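Local coordinates for StiE protein (Stigmatella aurantiaca, PDB 6ECX), which contributes an S-adenosylmethionine-dependent O-methyltransferase domain, the part crystallised here, to a multifunctional polyketide synthase, at residues 174-179 / 224-229. Residues are numbered along the deposited sequence; the frame is centred on the assembly and turned at random.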
ATOM      1  N   ALA A 174       6.761 -14.559   9.102  1.00 52.16           N
ATOM      2  CA  ALA A 174       5.441 -15.145   9.308  1.00 55.18           C
ATOM      3  C   ALA A 174       4.435 -14.597   8.305  1.00 53.42           C
ATOM      4  O   ALA A 174       3.623 -15.348   7.748  1.00 52.77           O
ATOM      5  CB  ALA A 174       4.978 -14.895  10.747  1.00 57.37           C
ATOM      6  N   LEU A 175       4.482 -13.295   8.040  1.00 50.95           N
ATOM      7  CA  LEU A 175       3.566 -12.718   7.061  1.00 43.60           C
ATOM      8  C   LEU A 175       3.733 -13.376   5.682  1.00 43.39           C
ATOM      9  O   LEU A 175       2.757 -13.800   5.057  1.00 42.56           O
ATOM     10  CB  LEU A 175       3.794 -11.210   6.973  1.00 41.10           C
ATOM     11  CG  LEU A 175       3.029 -10.497   5.850  1.00 43.13           C
ATOM     12  CD1 LEU A 175       1.516 -10.629   6.039  1.00 41.86           C
ATOM     13  CD2 LEU A 175       3.464  -9.038   5.731  1.00 44.69           C
ATOM     14  N   PHE A 176       4.963 -13.497   5.207  1.00 44.26           N
ATOM     15  CA  PHE A 176       5.137 -13.989   3.840  1.00 43.93           C
ATOM     16  C   PHE A 176       4.962 -15.500   3.748  1.00 46.21           C
ATOM     17  O   PHE A 176       4.580 -16.000   2.691  1.00 44.29           O
ATOM     18  CB  PHE A 176       6.482 -13.514   3.279  1.00 44.54           C
ATOM     19  CG  PHE A 176       6.398 -12.127   2.706  1.00 44.21           C
ATOM     20  CD1 PHE A 176       6.508 -11.013   3.533  1.00 48.56           C
ATOM     21  CD2 PHE A 176       6.094 -11.927   1.371  1.00 43.34           C
ATOM     22  CE1 PHE A 176       6.371  -9.741   3.022  1.00 45.97           C
ATOM     23  CE2 PHE A 176       5.953 -10.638   0.863  1.00 41.79           C
ATOM     24  CZ  PHE A 176       6.084  -9.553   1.687  1.00 41.26           C
ATOM     25  N   SER A 177       5.160 -16.229   4.846  1.00 48.68           N
ATOM     26  CA  SER A 177       4.756 -17.629   4.885  1.00 48.68           C
ATOM     27  C   SER A 177       3.244 -17.755   4.765  1.00 50.94           C
ATOM     28  O   SER A 177       2.731 -18.596   4.011  1.00 48.69           O
ATOM     29  CB  SER A 177       5.266 -18.273   6.180  1.00 50.01           C
ATOM     30  OG  SER A 177       4.626 -19.509   6.442  1.00 54.54           O
ATOM     31  N   ASN A 178       2.510 -16.916   5.505  1.00 49.14           N
ATOM     32  CA  ASN A 178       1.050 -16.897   5.398  1.00 46.77           C
ATOM     33  C   ASN A 178       0.599 -16.567   3.973  1.00 45.46           C
ATOM     34  O   ASN A 178      -0.363 -17.150   3.460  1.00 45.48           O
ATOM     35  CB  ASN A 178       0.489 -15.876   6.391  1.00 45.15           C
ATOM     36  CG  ASN A 178      -0.978 -16.102   6.711  1.00 49.93           C
ATOM     37  OD1 ASN A 178      -1.599 -17.071   6.252  1.00 48.97           O
ATOM     38  ND2 ASN A 178      -1.539 -15.209   7.528  1.00 45.16           N
ATOM     39  N   ILE A 179       1.269 -15.622   3.320  1.00 39.08           N
ATOM     40  CA  ILE A 179       0.911 -15.294   1.941  1.00 41.69           C
ATOM     41  C   ILE A 179       1.144 -16.502   1.037  1.00 42.78           C
ATOM     42  O   ILE A 179       0.257 -16.924   0.279  1.00 40.22           O
ATOM     43  CB  ILE A 179       1.708 -14.066   1.452  1.00 40.62           C
ATOM     44  CG1 ILE A 179       1.240 -12.796   2.182  1.00 38.36           C
ATOM     45  CG2 ILE A 179       1.545 -13.916  -0.072  1.00 36.27           C
ATOM     46  CD1 ILE A 179       2.133 -11.576   1.963  1.00 38.25           C
ATOM     47  N   ASN A 224       9.853 -17.703   0.172  1.00 43.26           N
ATOM     48  CA  ASN A 224       8.433 -18.008   0.240  1.00 38.91           C
ATOM     49  C   ASN A 224       7.820 -18.129  -1.158  1.00 42.20           C
ATOM     50  O   ASN A 224       6.657 -17.787  -1.373  1.00 33.97           O
ATOM     51  CB  ASN A 224       7.735 -16.962   1.111  1.00 39.01           C
ATOM     52  CG  ASN A 224       8.155 -17.087   2.576  1.00 44.62           C
ATOM     53  OD1 ASN A 224       7.706 -18.001   3.254  1.00 42.47           O
ATOM     54  ND2 ASN A 224       9.050 -16.212   3.046  1.00 38.68           N
ATOM     55  N   HIS A 225       8.605 -18.608  -2.122  1.00 34.39           N
ATOM     56  CA  HIS A 225       8.095 -18.982  -3.444  1.00 35.55           C
ATOM     57  C   HIS A 225       7.487 -17.794  -4.182  1.00 38.47           C
ATOM     58  O   HIS A 225       6.497 -17.938  -4.898  1.00 41.27           O
ATOM     59  CB  HIS A 225       7.070 -20.123  -3.345  1.00 40.16           C
ATOM     60  CG  HIS A 225       7.610 -21.359  -2.691  1.00 51.10           C
ATOM     61  ND1 HIS A 225       7.279 -21.727  -1.404  1.00 49.37           N
ATOM     62  CD2 HIS A 225       8.481 -22.296  -3.138  1.00 43.14           C
ATOM     63  CE1 HIS A 225       7.923 -22.836  -1.087  1.00 49.67           C
ATOM     64  NE2 HIS A 225       8.659 -23.201  -2.122  1.00 51.44           N
ATOM     65  N   LEU A 226       8.104 -16.618  -4.061  1.00 36.57           N
ATOM     66  CA  LEU A 226       7.580 -15.412  -4.692  1.00 36.93           C
ATOM     67  C   LEU A 226       8.627 -14.815  -5.612  1.00 38.74           C
ATOM     68  O   LEU A 226       9.797 -14.679  -5.228  1.00 36.32           O
ATOM     69  CB  LEU A 226       7.143 -14.377  -3.635  1.00 32.79           C
ATOM     70  CG  LEU A 226       5.980 -14.811  -2.740  1.00 35.29           C
ATOM     71  CD1 LEU A 226       5.831 -13.896  -1.519  1.00 33.02           C
ATOM     72  CD2 LEU A 226       4.673 -14.861  -3.544  1.00 36.35           C
ATOM     73  N   ARG A 227       8.199 -14.444  -6.817  0.54 38.98           N
ATOM     74  CA  ARG A 227       9.070 -13.852  -7.821  0.54 39.22           C
ATOM     75  C   ARG A 227       8.609 -12.431  -8.105  0.54 41.30           C
ATOM     76  O   ARG A 227       7.438 -12.209  -8.435  0.54 36.54           O
ATOM     77  CB  ARG A 227       9.071 -14.672  -9.120  0.54 37.34           C
ATOM     78  CG  ARG A 227      10.271 -14.364 -10.027  0.54 29.33           C
ATOM     79  CD  ARG A 227      10.276 -15.252 -11.260  0.54 34.06           C
ATOM     80  NE  ARG A 227       9.321 -14.755 -12.246  0.54 36.93           N
ATOM     81  CZ  ARG A 227       8.086 -15.219 -12.387  0.54 35.40           C
ATOM     82  NH1 ARG A 227       7.284 -14.695 -13.297  0.54 41.01           N
ATOM     83  NH2 ARG A 227       7.662 -16.228 -11.635  0.54 37.05           N
ATOM     84  N   LEU A 228       9.526 -11.473  -7.973  1.00 38.11           N
ATOM     85  CA  LEU A 228       9.224 -10.110  -8.368  1.00 38.84           C
ATOM     86  C   LEU A 228       9.171 -10.032  -9.887  1.00 38.18           C
ATOM     87  O   LEU A 228      10.169 -10.320 -10.558  1.00 41.13           O
ATOM     88  CB  LEU A 228      10.304  -9.179  -7.829  1.00 37.15           C
ATOM     89  CG  LEU A 228      10.206  -7.716  -8.263  1.00 39.31           C
ATOM     90  CD1 LEU A 228       8.852  -7.097  -7.828  1.00 34.74           C
ATOM     91  CD2 LEU A 228      11.385  -6.920  -7.637  1.00 41.91           C
ATOM     92  N   VAL A 229       8.020  -9.651 -10.432  1.00 39.51           N
ATOM     93  CA  VAL A 229       7.858  -9.544 -11.888  1.00 36.59           C
ATOM     94  C   VAL A 229       8.259  -8.164 -12.392  1.00 39.48           C
ATOM     95  O   VAL A 229       8.998  -8.048 -13.370  1.00 39.83           O
ATOM     96  CB  VAL A 229       6.406  -9.889 -12.290  1.00 36.57           C
ATOM     97  CG1 VAL A 229       6.170  -9.611 -13.806  1.00 36.17           C
ATOM     98  CG2 VAL A 229       6.082 -11.334 -11.941  1.00 32.68           C
TER
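Leu-226 meets Phe-176 at the rim of its ring: Leu-226 CD1 lies near the ring plane, 3.5 Å from Phe-176 CD2, and the two side chains cross at about a right angle. The buried Phe-176 suits its place by offering aliphatic groups both edge and face; branched Leu-226 puts one methyl at the edge, and Ile-179 CD1, one helical turn further on, sits over one face.

Asn-224 lies alongside the helix backbone without bonding to it. With its CG anti to the carbonyl carbon (chi1 -68°), it makes van der Waals contacts: Asn-224 CB is 3.7 Å from Phe-176 O, and Asn-224 OD1 is 3.4 Å from Ser-177 CA, an approach the small serine permits. Asparagine fits because CB and CG rest on the helix while ND2 hydrogen-bonds back to Leu-220 O; Ser-177 OG hydrogen-bonds with Arg-181 NE.

The side chain of Phe-176 is about 11 Å from the bound S-adenosylmethionine, outside its pocket. Within this Rossmann-like methyltransferase fold, the contact joins helix 172-181 to the loop before strand 226-233 and the strand's first residue. Helix 214-222 adds Trp-217 and Leu-220 against Phe-176 and Phe-221 against Leu-226, which Val-290 of strand 283-292 also touches.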